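Local coordinates for protein N-(5'-phosphoribosyl)anthranilate isomerase (Jonesia denitrificans, PDB 4WUI) that probably catalyses the isomerisation of N-(5-phospho-beta-D-ribosyl)anthranilate to 1-(2-carboxyphenylamino)-1-deoxy-D-ribulose 5-phosphate, the third of five steps from chorismate to tryptophan, at residues Gly10-His15 with Arg38-Pro43; Ile28-Ala33 with Ile56-Val61; His136-Ala141 with Ala164-Thr169; His145-Gly150 with Thr168-Trp173. All blocks are in the same frame, centred on the assembly; numbering follows the deposited sequence.

Interaction 1: residues Gly10-His15 with Arg38-Pro43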
loop_
_atom_site.group_PDB
_atom_site.type_symbol
_atom_site.label_atom_id
_atom_site.label_comp_id
_atom_site.label_asym_id
_atom_site.label_seq_id
_atom_site.Cartn_x
_atom_site.Cartn_y
_atom_site.Cartn_z
ATOM N N GLY A 10 3.822 -5.695 1.545
ATOM C CA GLY A 10 4.722 -6.468 2.366
ATOM C C GLY A 10 4.634 -7.966 2.180
ATOM O O GLY A 10 4.700 -8.708 3.162
ATOM N N LEU A 11 4.520 -8.421 0.929
ATOM C CA LEU A 11 4.528 -9.852 0.651
ATOM C C LEU A 11 5.955 -10.334 0.527
ATOM O O LEU A 11 6.837 -9.629 0.056
ATOM C CB LEU A 11 3.757 -10.170 -0.616
ATOM C CG LEU A 11 2.213 -10.291 -0.406
ATOM C CD1 LEU A 11 1.553 -9.051 0.057
ATOM C CD2 LEU A 11 1.559 -10.830 -1.665
ATOM N N THR A 12 6.181 -11.589 0.919
ATOM C CA THR A 12 7.535 -12.126 0.942
ATOM C C THR A 12 7.694 -13.509 0.320
ATOM O O THR A 12 8.839 -14.004 0.243
ATOM C CB THR A 12 8.072 -12.162 2.386
ATOM O OG1 THR A 12 7.248 -13.062 3.143
ATOM C CG2 THR A 12 8.104 -10.787 3.024
ATOM N N ASP A 13 6.628 -14.128 -0.165
ATOM C CA ASP A 13 6.767 -15.468 -0.733
ATOM C C ASP A 13 5.715 -15.719 -1.805
ATOM O O ASP A 13 4.663 -15.057 -1.834
ATOM C CB ASP A 13 6.814 -16.575 0.346
ATOM C CG ASP A 13 5.538 -16.793 1.126
ATOM O OD1 ASP A 13 4.605 -15.943 1.127
ATOM O OD2 ASP A 13 5.485 -17.907 1.735
ATOM N N PRO A 14 5.985 -16.706 -2.667
ATOM C CA PRO A 14 4.986 -17.110 -3.663
ATOM C C PRO A 14 3.682 -17.573 -3.046
ATOM O O PRO A 14 2.622 -17.385 -3.671
ATOM C CB PRO A 14 5.694 -18.237 -4.430
ATOM C CG PRO A 14 7.130 -17.816 -4.372
ATOM C CD PRO A 14 7.299 -17.326 -2.958
ATOM N N HIS A 15 3.719 -18.176 -1.873
ATOM C CA HIS A 15 2.496 -18.651 -1.252
ATOM C C HIS A 15 1.510 -17.477 -1.082
ATOM O O HIS A 15 0.309 -17.616 -1.320
ATOM C CB HIS A 15 2.882 -19.254 0.102
ATOM C CG HIS A 15 1.811 -20.038 0.753
ATOM N ND1 HIS A 15 1.215 -19.712 1.959
ATOM C CD2 HIS A 15 1.264 -21.213 0.373
ATOM C CE1 HIS A 15 0.338 -20.654 2.282
ATOM N NE2 HIS A 15 0.334 -21.550 1.323
ATOM N N ARG A 38 9.273 -7.188 7.026
ATOM C CA ARG A 38 8.888 -7.544 5.666
ATOM C C ARG A 38 10.007 -7.301 4.655
ATOM O O ARG A 38 9.799 -7.481 3.460
ATOM C CB ARG A 38 7.596 -6.799 5.281
ATOM C CG ARG A 38 6.436 -7.153 6.178
ATOM C CD ARG A 38 5.968 -6.018 7.017
ATOM N NE ARG A 38 4.978 -6.431 7.989
ATOM C CZ ARG A 38 4.867 -5.878 9.178
ATOM N NH1 ARG A 38 5.606 -4.836 9.522
ATOM N NH2 ARG A 38 4.009 -6.381 10.028
ATOM N N HIS A 39 11.202 -6.935 5.122
ATOM C CA HIS A 39 12.326 -6.598 4.251
ATOM C C HIS A 39 12.689 -7.706 3.272
ATOM O O HIS A 39 12.808 -8.872 3.663
ATOM C CB HIS A 39 13.547 -6.274 5.100
ATOM C CG HIS A 39 14.771 -5.924 4.300
ATOM N ND1 HIS A 39 14.842 -4.807 3.484
ATOM C CD2 HIS A 39 15.959 -6.573 4.185
ATOM C CE1 HIS A 39 16.039 -4.795 2.916
ATOM N NE2 HIS A 39 16.727 -5.852 3.317
ATOM N N LEU A 40 12.976 -7.309 2.045
ATOM C CA LEU A 40 13.472 -8.172 0.992
ATOM C C LEU A 40 14.726 -7.571 0.370
ATOM O O LEU A 40 14.826 -6.355 0.170
ATOM C CB LEU A 40 12.416 -8.336 -0.108
ATOM C CG LEU A 40 11.114 -9.005 0.318
ATOM C CD1 LEU A 40 10.037 -8.731 -0.750
ATOM C CD2 LEU A 40 11.292 -10.474 0.545
ATOM N N THR A 41 15.657 -8.431 0.010
ATOM C CA THR A 41 16.867 -8.007 -0.697
ATOM C C THR A 41 16.563 -7.806 -2.186
ATOM O O THR A 41 15.577 -8.310 -2.701
ATOM C CB THR A 41 17.955 -9.073 -0.595
ATOM O OG1 THR A 41 17.551 -10.218 -1.357
ATOM C CG2 THR A 41 18.249 -9.466 0.851
ATOM N N PRO A 42 17.444 -7.075 -2.896
ATOM C CA PRO A 42 17.178 -6.840 -4.324
ATOM C C PRO A 42 17.000 -8.092 -5.173
ATOM O O PRO A 42 16.068 -8.165 -5.946
ATOM C CB PRO A 42 18.377 -5.970 -4.756
ATOM C CG PRO A 42 18.717 -5.214 -3.502
ATOM C CD PRO A 42 18.573 -6.256 -2.412
ATOM N N PRO A 43 17.856 -9.111 -5.010
ATOM C CA PRO A 43 17.651 -10.310 -5.834
ATOM C C PRO A 43 16.297 -10.953 -5.582
ATOM O O PRO A 43 15.684 -11.525 -6.493
ATOM C CB PRO A 43 18.826 -11.221 -5.405
ATOM C CG PRO A 43 19.853 -10.333 -4.919
ATOM C CD PRO A 43 19.122 -9.202 -4.239
HETATM O O HOH W 1 7.763 -7.288 1.476
#
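L40 and R38 meet T12 and the backbone of G10-L11 through carbon contacts and one bridging water. L40 splits its two methyls between two neighbours: CD1 lies 3.4 Å from the carbonyl oxygen L11 O, while CD2 packs 4.1 Å from T12 CG2 and equally close to T12 CB. The L40 and T12 side chains pass each other at a slant. With T12 OG1 between the backbone N and the carbonyl carbon (chi1 63°), CG2 stands beside its own N, and this methyl approaches R38 O at 3.7 Å; T12 OG1 itself is hydrogen-bonded to G186 O.

Both segments run from a loop of the TIM barrel into the start of a helix, the first from the loop after strand 5-8 into helix 14-22 and the second into helix 42-50. These are the loops at the C-terminal ends of the strands, the side that carries the active site in such barrels. Water 1 joins them, donating to L11 O at 2.9 Å and to R38 O at 2.8 Å. The start of the R38 side chain runs by G10, its CG 3.8 Å from G10 O, an oxygen that also accepts from K188 NZ. Beyond CG the R38 chain bends at chi2 (114°) and leads away from G10, and in the conformer described its NH2 forms a salt bridge with E182.

Interaction 2: residues Ile28-Ala33 with Ile56-Val61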
loop_
_atom_site.group_PDB
_atom_site.type_symbol
_atom_site.label_atom_id
_atom_site.label_comp_id
_atom_site.label_asym_id
_atom_site.label_seq_id
_atom_site.Cartn_x
_atom_site.Cartn_y
_atom_site.Cartn_z
ATOM N N ILE A 28 0.478 -5.402 -5.369
ATOM C CA ILE A 28 1.287 -6.114 -4.380
ATOM C C ILE A 28 2.511 -5.270 -4.094
ATOM O O ILE A 28 3.214 -4.844 -5.033
ATOM C CB ILE A 28 1.741 -7.509 -4.891
ATOM C CG1 ILE A 28 0.558 -8.457 -4.967
ATOM C CG2 ILE A 28 2.858 -8.058 -4.006
ATOM C CD1 ILE A 28 0.845 -9.782 -5.731
ATOM N N GLY A 29 2.778 -5.018 -2.812
ATOM C CA GLY A 29 3.987 -4.347 -2.384
ATOM C C GLY A 29 5.074 -5.288 -1.901
ATOM O O GLY A 29 4.815 -6.228 -1.174
ATOM N N PHE A 30 6.294 -4.973 -2.310
ATOM C CA PHE A 30 7.524 -5.650 -1.887
ATOM C C PHE A 30 8.355 -4.618 -1.147
ATOM O O PHE A 30 8.744 -3.592 -1.730
ATOM C CB PHE A 30 8.277 -6.190 -3.104
ATOM C CG PHE A 30 7.493 -7.206 -3.892
ATOM C CD1 PHE A 30 7.050 -8.391 -3.298
ATOM C CD2 PHE A 30 7.193 -7.006 -5.231
ATOM C CE1 PHE A 30 6.322 -9.322 -4.037
ATOM C CE2 PHE A 30 6.452 -7.959 -5.944
ATOM C CZ PHE A 30 6.032 -9.100 -5.341
ATOM N N VAL A 31 8.589 -4.869 0.132
ATOM C CA VAL A 31 9.254 -3.918 0.996
ATOM C C VAL A 31 10.761 -4.109 0.973
ATOM O O VAL A 31 11.261 -5.217 1.155
ATOM C CB VAL A 31 8.713 -4.050 2.426
ATOM C CG1 VAL A 31 9.543 -3.255 3.440
ATOM C CG2 VAL A 31 7.259 -3.655 2.476
ATOM N N HIS A 32 11.479 -3.007 0.753
ATOM C CA HIS A 32 12.907 -2.951 0.868
ATOM C C HIS A 32 13.197 -1.880 1.895
ATOM O O HIS A 32 13.082 -0.692 1.609
ATOM C CB HIS A 32 13.554 -2.603 -0.464
ATOM C CG HIS A 32 15.037 -2.576 -0.407
ATOM N ND1 HIS A 32 15.826 -3.711 -0.374
ATOM C CD2 HIS A 32 15.881 -1.529 -0.391
ATOM C CE1 HIS A 32 17.096 -3.359 -0.319
ATOM N NE2 HIS A 32 17.156 -2.041 -0.325
ATOM N N ALA A 33 13.461 -2.327 3.117
ATOM C CA ALA A 33 13.543 -1.449 4.301
ATOM C C ALA A 33 14.126 -2.324 5.392
ATOM O O ALA A 33 13.412 -3.101 6.013
ATOM C CB ALA A 33 12.176 -0.935 4.716
ATOM N N ILE A 56 -1.778 -7.102 -11.945
ATOM C CA ILE A 56 -1.415 -6.563 -10.641
ATOM C C ILE A 56 -0.282 -5.563 -10.803
ATOM O O ILE A 56 0.721 -5.875 -11.439
ATOM C CB ILE A 56 -0.998 -7.689 -9.661
ATOM C CG1 ILE A 56 -2.185 -8.614 -9.383
ATOM C CG2 ILE A 56 -0.437 -7.124 -8.359
ATOM C CD1 ILE A 56 -1.906 -9.739 -8.395
ATOM N N ASP A 57 -0.435 -4.369 -10.230
ATOM C CA ASP A 57 0.662 -3.436 -10.144
ATOM C C ASP A 57 1.640 -3.894 -9.060
ATOM O O ASP A 57 1.251 -4.077 -7.910
ATOM C CB ASP A 57 0.117 -2.036 -9.768
ATOM C CG ASP A 57 -0.681 -1.360 -10.854
ATOM O OD1 ASP A 57 -0.394 -1.592 -12.033
ATOM O OD2 ASP A 57 -1.570 -0.543 -10.519
ATOM N N THR A 58 2.899 -4.057 -9.426
ATOM C CA THR A 58 3.929 -4.349 -8.447
ATOM C C THR A 58 4.531 -3.040 -7.939
ATOM O O THR A 58 4.781 -2.110 -8.703
ATOM C CB THR A 58 4.999 -5.253 -9.060
ATOM O OG1 THR A 58 5.555 -4.609 -10.206
ATOM C CG2 THR A 58 4.451 -6.626 -9.409
ATOM N N VAL A 59 4.772 -2.989 -6.632
ATOM C CA VAL A 59 5.177 -1.773 -5.967
ATOM C C VAL A 59 6.403 -2.049 -5.119
ATOM O O VAL A 59 6.373 -2.905 -4.234
ATOM C CB VAL A 59 4.034 -1.227 -5.073
ATOM C CG1 VAL A 59 4.430 0.119 -4.482
ATOM C CG2 VAL A 59 2.716 -1.138 -5.836
ATOM N N LEU A 60 7.483 -1.315 -5.373
ATOM C CA LEU A 60 8.659 -1.317 -4.508
ATOM C C LEU A 60 8.424 -0.287 -3.427
ATOM O O LEU A 60 8.209 0.892 -3.724
ATOM C CB LEU A 60 9.920 -0.973 -5.298
ATOM C CG LEU A 60 11.174 -0.797 -4.463
ATOM C CD1 LEU A 60 11.572 -2.128 -3.804
ATOM C CD2 LEU A 60 12.317 -0.282 -5.290
ATOM N N VAL A 61 8.471 -0.729 -2.166
ATOM C CA VAL A 61 8.202 0.141 -1.030
ATOM C C VAL A 61 9.493 0.381 -0.264
ATOM O O VAL A 61 10.095 -0.570 0.234
ATOM C CB VAL A 61 7.130 -0.492 -0.107
ATOM C CG1 VAL A 61 6.845 0.389 1.060
ATOM C CG2 VAL A 61 5.864 -0.820 -0.880
#
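Strands 27-32 and 57-62 are consecutive neighbours in the closed parallel barrel of this TIM-barrel enzyme, the two strands of a beta-alpha-beta unit whose helix is 42-50. I28, F30 and H32 supply the bonds from the first strand, giving a five-bond parallel ladder with D57, V59 and V61. At one end I28 N donates to D57 O (3.0 Å). I28 O then accepts from V59 N in its carbonyl plane, the most bent bond of the set at 139° about the hydrogen. F30 N to V59 O (2.8 Å) is nearly straight, 173°. V61 N reaches F30 O with a tilt of 30° from the carbonyl plane, and H32 N to V61 O (2.9 Å) closes the run.

On the face carrying I28, F30, T58 and L60, I28 CG2 sits 3.5 Å above the F30 ring plane, toward its rim, and T58 CG2 lies at the ring's edge, 4.2 Å from CE2. L60 CD1 comes within 3.9 Å of H32 CB. I56, just before its strand, crosses I28 at a slant, with the two CD1 methyls 3.8 Å apart. On the other face, V31 CG2 rests 4.1 Å from V61 CB.

H32 NE2 is hydrogen-bonded to a citrate, probably from the crystallisation liquor, and H32 ND1 to L40 O. I28 and F30 pack on helix 14-22, F30, H32 and L60 on helix 42-50; strands 5-8 and 81-84 flank the pair.

Interaction 3: residues His136-Ala141 with Ala164-Thr169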
loop_
_atom_site.group_PDB
_atom_site.type_symbol
_atom_site.label_atom_id
_atom_site.label_comp_id
_atom_site.label_asym_id
_atom_site.label_seq_id
_atom_site.Cartn_x
_atom_site.Cartn_y
_atom_site.Cartn_z
ATOM N N HIS A 136 -14.229 -0.119 18.733
ATOM C CA HIS A 136 -15.120 -1.177 18.242
ATOM C C HIS A 136 -15.579 -0.902 16.821
ATOM O O HIS A 136 -15.847 -1.834 16.043
ATOM C CB HIS A 136 -16.353 -1.297 19.146
ATOM C CG HIS A 136 -16.097 -2.003 20.437
ATOM N ND1 HIS A 136 -14.889 -2.598 20.738
ATOM C CD2 HIS A 136 -16.904 -2.227 21.498
ATOM C CE1 HIS A 136 -14.958 -3.141 21.940
ATOM N NE2 HIS A 136 -16.171 -2.931 22.422
ATOM N N THR A 137 -15.716 0.384 16.489
ATOM C CA THR A 137 -16.113 0.779 15.154
ATOM C C THR A 137 -15.120 1.804 14.594
ATOM O O THR A 137 -14.444 2.494 15.357
ATOM C CB THR A 137 -17.585 1.324 15.123
ATOM O OG1 THR A 137 -17.687 2.527 15.896
ATOM C CG2 THR A 137 -18.580 0.287 15.671
ATOM N N TRP A 138 -15.051 1.891 13.267
ATOM C CA TRP A 138 -14.056 2.691 12.566
ATOM C C TRP A 138 -14.284 4.179 12.828
ATOM O O TRP A 138 -15.401 4.674 12.631
ATOM C CB TRP A 138 -14.145 2.407 11.075
ATOM C CG TRP A 138 -13.192 3.185 10.252
ATOM C CD1 TRP A 138 -13.497 4.289 9.468
ATOM C CD2 TRP A 138 -11.791 2.969 10.104
ATOM N NE1 TRP A 138 -12.368 4.746 8.853
ATOM C CE2 TRP A 138 -11.304 3.951 9.212
ATOM C CE3 TRP A 138 -10.895 2.017 10.611
ATOM C CZ2 TRP A 138 -9.950 4.009 8.844
ATOM C CZ3 TRP A 138 -9.561 2.067 10.227
ATOM C CH2 TRP A 138 -9.106 3.059 9.366
ATOM N N ASP A 139 -13.237 4.911 13.221
ATOM C CA ASP A 139 -13.386 6.310 13.574
ATOM C C ASP A 139 -13.331 7.159 12.312
ATOM O O ASP A 139 -12.293 7.754 11.991
ATOM C CB ASP A 139 -12.339 6.753 14.578
ATOM C CG ASP A 139 -12.585 8.166 15.061
ATOM O OD1 ASP A 139 -13.592 8.806 14.661
ATOM O OD2 ASP A 139 -11.769 8.617 15.865
ATOM N N PHE A 140 -14.448 7.237 11.602
ATOM C CA PHE A 140 -14.453 7.955 10.339
ATOM C C PHE A 140 -14.238 9.452 10.533
ATOM O O PHE A 140 -13.855 10.144 9.576
ATOM C CB PHE A 140 -15.657 7.642 9.459
ATOM C CG PHE A 140 -17.018 7.992 10.032
ATOM C CD1 PHE A 140 -17.584 9.256 9.802
ATOM C CD2 PHE A 140 -17.782 7.027 10.677
ATOM C CE1 PHE A 140 -18.876 9.519 10.235
ATOM C CE2 PHE A 140 -19.079 7.297 11.103
ATOM C CZ PHE A 140 -19.623 8.552 10.889
ATOM N N ALA A 141 -14.414 9.970 11.747
ATOM C CA ALA A 141 -14.124 11.360 12.020
ATOM C C ALA A 141 -12.667 11.702 11.847
ATOM O O ALA A 141 -12.327 12.873 11.642
ATOM C CB ALA A 141 -14.563 11.749 13.387
ATOM N N ALA A 164 -14.835 -3.491 6.012
ATOM C CA ALA A 164 -16.139 -3.117 5.464
ATOM C C ALA A 164 -16.616 -1.795 6.091
ATOM O O ALA A 164 -17.129 -0.917 5.406
ATOM C CB ALA A 164 -17.168 -4.222 5.652
ATOM N N ASP A 165 -16.473 -1.687 7.405
ATOM C CA ASP A 165 -16.828 -0.481 8.151
ATOM C C ASP A 165 -16.018 0.705 7.611
ATOM O O ASP A 165 -16.586 1.747 7.258
ATOM C CB ASP A 165 -16.540 -0.771 9.627
ATOM C CG ASP A 165 -17.035 0.302 10.595
ATOM O OD1 ASP A 165 -17.725 1.271 10.206
ATOM O OD2 ASP A 165 -16.721 0.123 11.799
ATOM N N ALA A 166 -14.694 0.543 7.512
ATOM C CA ALA A 166 -13.840 1.607 7.037
ATOM C C ALA A 166 -14.238 2.085 5.638
ATOM O O ALA A 166 -14.340 3.287 5.372
ATOM C CB ALA A 166 -12.360 1.179 7.017
ATOM N N ILE A 167 -14.459 1.147 4.715
ATOM C CA ILE A 167 -14.813 1.524 3.341
ATOM C C ILE A 167 -16.193 2.158 3.294
ATOM O O ILE A 167 -16.410 3.120 2.583
ATOM C CB ILE A 167 -14.715 0.314 2.395
ATOM C CG1 ILE A 167 -13.216 -0.034 2.189
ATOM C CG2 ILE A 167 -15.407 0.592 1.043
ATOM C CD1 ILE A 167 -13.014 -1.311 1.417
ATOM N N THR A 168 -17.145 1.599 4.027
ATOM C CA THR A 168 -18.508 2.136 3.999
ATOM C C THR A 168 -18.549 3.578 4.481
ATOM O O THR A 168 -19.218 4.434 3.899
ATOM C CB THR A 168 -19.434 1.247 4.857
ATOM O OG1 THR A 168 -19.521 -0.067 4.297
ATOM C CG2 THR A 168 -20.836 1.806 4.927
ATOM N N THR A 169 -17.828 3.848 5.564
ATOM C CA THR A 169 -17.901 5.144 6.229
ATOM C C THR A 169 -16.980 6.194 5.627
ATOM O O THR A 169 -17.332 7.364 5.622
ATOM C CB THR A 169 -17.683 5.051 7.743
ATOM O OG1 THR A 169 -16.357 4.578 8.021
ATOM C CG2 THR A 169 -18.734 4.162 8.408
#
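The indole of W138 lies with one face against A166 of helix 163-170. A166 CB sits over the centre of the ring system, 3.6 Å above its plane, and A166 CA makes a CH-pi contact with the five-membered ring, 3.7 Å from its centroid and 13° off the normal. The ring nitrogen NE1 is hydrogen-bonded to T170 OG1, one residue beyond the helical segment. T169 OG1 approaches CD1 obliquely at 3.2 Å. W138 holds CG anti to its N (chi1 179°), which carries the indole across to the helix.

F140 also packs on T169. The two side chains meet at about a right angle, with F140 CD2 3.5 Å from T169 CB and 3.8 Å from T169 CG2, and F140 CB lies near T169 OG1 as well. T169 OG1 is spoken for within the helix, donating to D165 O at 2.9 Å from above that carbonyl's plane; the same oxygen also takes the backbone N of T169.

The segment 136-141 belongs to the long loop between strands 124-128 and 152-155 of the barrel, laid over the outer helix. Its one hydrogen bond to the helical segment runs from W138 N to D165 OD2, 2.8 Å and nearly straight, and meets the carboxylate 49° out of its plane. D165 has two conformers, so this bond belongs to the one described. A backbone N-H given to a carboxylate is probably strengthened by the negative charge, and it holds the loop at W138, the same residue whose ring covers A166.

Interaction 4: residues His145-Gly150 with Thr168-Trp173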
loop_
_atom_site.group_PDB
_atom_site.type_symbol
_atom_site.label_atom_id
_atom_site.label_comp_id
_atom_site.label_asym_id
_atom_site.label_seq_id
_atom_site.Cartn_x
_atom_site.Cartn_y
_atom_site.Cartn_z
ATOM N N HIS A 145 -13.141 15.489 6.609
ATOM C CA HIS A 145 -12.722 16.622 5.790
ATOM C C HIS A 145 -11.293 16.513 5.270
ATOM O O HIS A 145 -10.926 17.244 4.356
ATOM C CB HIS A 145 -12.917 17.956 6.516
ATOM C CG HIS A 145 -11.996 18.189 7.667
ATOM N ND1 HIS A 145 -12.297 17.810 8.961
ATOM C CD2 HIS A 145 -10.766 18.751 7.718
ATOM C CE1 HIS A 145 -11.284 18.119 9.755
ATOM N NE2 HIS A 145 -10.355 18.702 9.026
ATOM N N ARG A 146 -10.492 15.623 5.848
ATOM C CA ARG A 146 -9.102 15.445 5.437
ATOM C C ARG A 146 -8.955 14.514 4.238
ATOM O O ARG A 146 -7.850 14.381 3.694
ATOM C CB ARG A 146 -8.293 14.864 6.577
ATOM C CG ARG A 146 -8.332 15.674 7.833
ATOM C CD ARG A 146 -7.738 14.886 8.983
ATOM N NE ARG A 146 -7.996 15.512 10.271
ATOM C CZ ARG A 146 -9.142 15.415 10.953
ATOM N NH1 ARG A 146 -10.175 14.718 10.482
ATOM N NH2 ARG A 146 -9.250 16.014 12.139
ATOM N N ARG A 147 -10.011 13.855 3.810
ATOM C CA ARG A 147 -9.925 12.917 2.686
ATOM C C ARG A 147 -9.490 13.657 1.417
ATOM O O ARG A 147 -10.069 14.695 1.051
ATOM C CB ARG A 147 -11.257 12.260 2.420
ATOM C CG ARG A 147 -11.612 11.260 3.472
ATOM C CD ARG A 147 -12.999 10.693 3.295
ATOM N NE ARG A 147 -14.042 11.672 3.611
ATOM C CZ ARG A 147 -15.333 11.377 3.527
ATOM N NH1 ARG A 147 -15.717 10.185 3.065
ATOM N NH2 ARG A 147 -16.236 12.265 3.882
ATOM N N PRO A 148 -8.456 13.161 0.727
ATOM C CA PRO A 148 -8.050 13.784 -0.549
ATOM C C PRO A 148 -9.144 13.720 -1.611
ATOM O O PRO A 148 -9.906 12.767 -1.668
ATOM C CB PRO A 148 -6.858 12.927 -0.978
ATOM C CG PRO A 148 -6.272 12.444 0.290
ATOM C CD PRO A 148 -7.503 12.111 1.135
ATOM N N THR A 149 -9.133 14.693 -2.527
ATOM C CA THR A 149 -10.017 14.645 -3.678
ATOM C C THR A 149 -9.464 13.814 -4.841
ATOM O O THR A 149 -10.242 13.440 -5.739
ATOM C CB THR A 149 -10.353 16.058 -4.194
ATOM O OG1 THR A 149 -9.143 16.705 -4.604
ATOM C CG2 THR A 149 -11.038 16.893 -3.094
ATOM N N GLY A 150 -8.157 13.544 -4.834
ATOM C CA GLY A 150 -7.512 12.799 -5.909
ATOM C C GLY A 150 -7.381 11.301 -5.613
ATOM O O GLY A 150 -8.133 10.715 -4.825
ATOM N N THR A 168 -17.145 1.599 4.027
ATOM C CA THR A 168 -18.508 2.136 3.999
ATOM C C THR A 168 -18.549 3.578 4.481
ATOM O O THR A 168 -19.218 4.434 3.899
ATOM C CB THR A 168 -19.434 1.247 4.857
ATOM O OG1 THR A 168 -19.521 -0.067 4.297
ATOM C CG2 THR A 168 -20.836 1.806 4.927
ATOM N N THR A 169 -17.828 3.848 5.564
ATOM C CA THR A 169 -17.901 5.144 6.229
ATOM C C THR A 169 -16.980 6.194 5.627
ATOM O O THR A 169 -17.332 7.364 5.622
ATOM C CB THR A 169 -17.683 5.051 7.743
ATOM O OG1 THR A 169 -16.357 4.578 8.021
ATOM C CG2 THR A 169 -18.734 4.162 8.408
ATOM N N THR A 170 -15.812 5.782 5.136
ATOM C CA THR A 170 -14.808 6.697 4.640
ATOM C C THR A 170 -14.756 6.777 3.094
ATOM O O THR A 170 -14.252 7.754 2.552
ATOM C CB THR A 170 -13.416 6.350 5.265
ATOM O OG1 THR A 170 -13.467 6.667 6.668
ATOM C CG2 THR A 170 -12.292 7.132 4.712
ATOM N N SER A 171 -15.290 5.771 2.411
ATOM C CA SER A 171 -15.361 5.771 0.938
ATOM C C SER A 171 -14.026 6.179 0.293
ATOM O O SER A 171 -13.968 7.069 -0.527
ATOM C CB SER A 171 -16.510 6.682 0.456
ATOM O OG SER A 171 -17.750 6.295 1.010
ATOM N N PRO A 172 -12.934 5.488 0.642
ATOM C CA PRO A 172 -11.645 5.849 0.059
ATOM C C PRO A 172 -11.550 5.437 -1.403
ATOM O O PRO A 172 -12.232 4.514 -1.838
ATOM C CB PRO A 172 -10.647 5.043 0.888
ATOM C CG PRO A 172 -11.427 3.784 1.193
ATOM C CD PRO A 172 -12.862 4.272 1.447
ATOM N N TRP A 173 -10.630 6.037 -2.146
ATOM C CA TRP A 173 -10.370 5.652 -3.515
ATOM C C TRP A 173 -9.832 4.215 -3.591
ATOM O O TRP A 173 -10.096 3.486 -4.555
ATOM C CB TRP A 173 -9.416 6.692 -4.127
ATOM C CG TRP A 173 -9.162 6.625 -5.582
ATOM C CD1 TRP A 173 -9.793 7.372 -6.526
ATOM C CD2 TRP A 173 -8.180 5.844 -6.285
ATOM N NE1 TRP A 173 -9.280 7.122 -7.757
ATOM C CE2 TRP A 173 -8.285 6.187 -7.652
ATOM C CE3 TRP A 173 -7.197 4.930 -5.883
ATOM C CZ2 TRP A 173 -7.450 5.632 -8.613
ATOM C CZ3 TRP A 173 -6.385 4.373 -6.855
ATOM C CH2 TRP A 173 -6.516 4.722 -8.190
HETATM O O HOH W 2 -17.881 8.247 2.908
#
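R147 reaches from the loop 145-150 to the carbonyl oxygens at the C-terminal end of helix 163-170, one of the outer helices of the TIM barrel, just before the chain enters strand 174-177. T169 is touched through water: its carbonyl O accepts from water 2 at 2.9 Å, and that water in turn accepts from R147 NH1.

T170 takes the direct bond. R147 NH1 donates to T170 O at 2.9 Å with 157° at the hydrogen. The oxygen lies in the guanidinium plane, at its edge, but the donor stands well above the carbonyl plane, 57° out of it. A bend at chi3 (-71°) swings NE and the guanidinium of the arginine toward the helix end; CD, placed by the earlier torsions, lies 3.9 Å from T170 CG2. R147 NE is used separately, donating to A144 O in its own loop. A positive group beside the carbonyl end of a helix is electrostatically favourable, and here it probably offsets part of the negative end of the helix dipole, although the site is at the surface.

S171, with positive phi, ends the helical run and leads the chain on toward strand 174-177. Its OG lies 2.7 Å from water 2, so that water links R147 NH1, T169 O and S171 OG. P172 packs on W152 and L154 of strand 152-155. W173, which bonds Y5 of the first strand through its backbone, brings its indole to G150, with CD1 4.1 Å from G150 O.

Overall arrangement
From the N terminus, interaction 1 joins the loop after strand 5-8 to the loop after strand 27-32. Interaction 2 crosses it, since its segments alternate with those of interaction 1, and the two touch: L40 N probably bonds V31 O and H39 ND1 the N of A33. Together they tie strands 27-32 and 57-62 to the loops that follow strands 5-8 and 27-32. Interactions 3 and 4 both follow in series after the first two, about 23 to 30 Å away between centres on the other side of the chain's centre. Interaction 4 opens within the stretch interaction 3 spans, and both close on helix 163-170, sharing T168 and T169, tying it to the loop between strands 124-128 and 152-155.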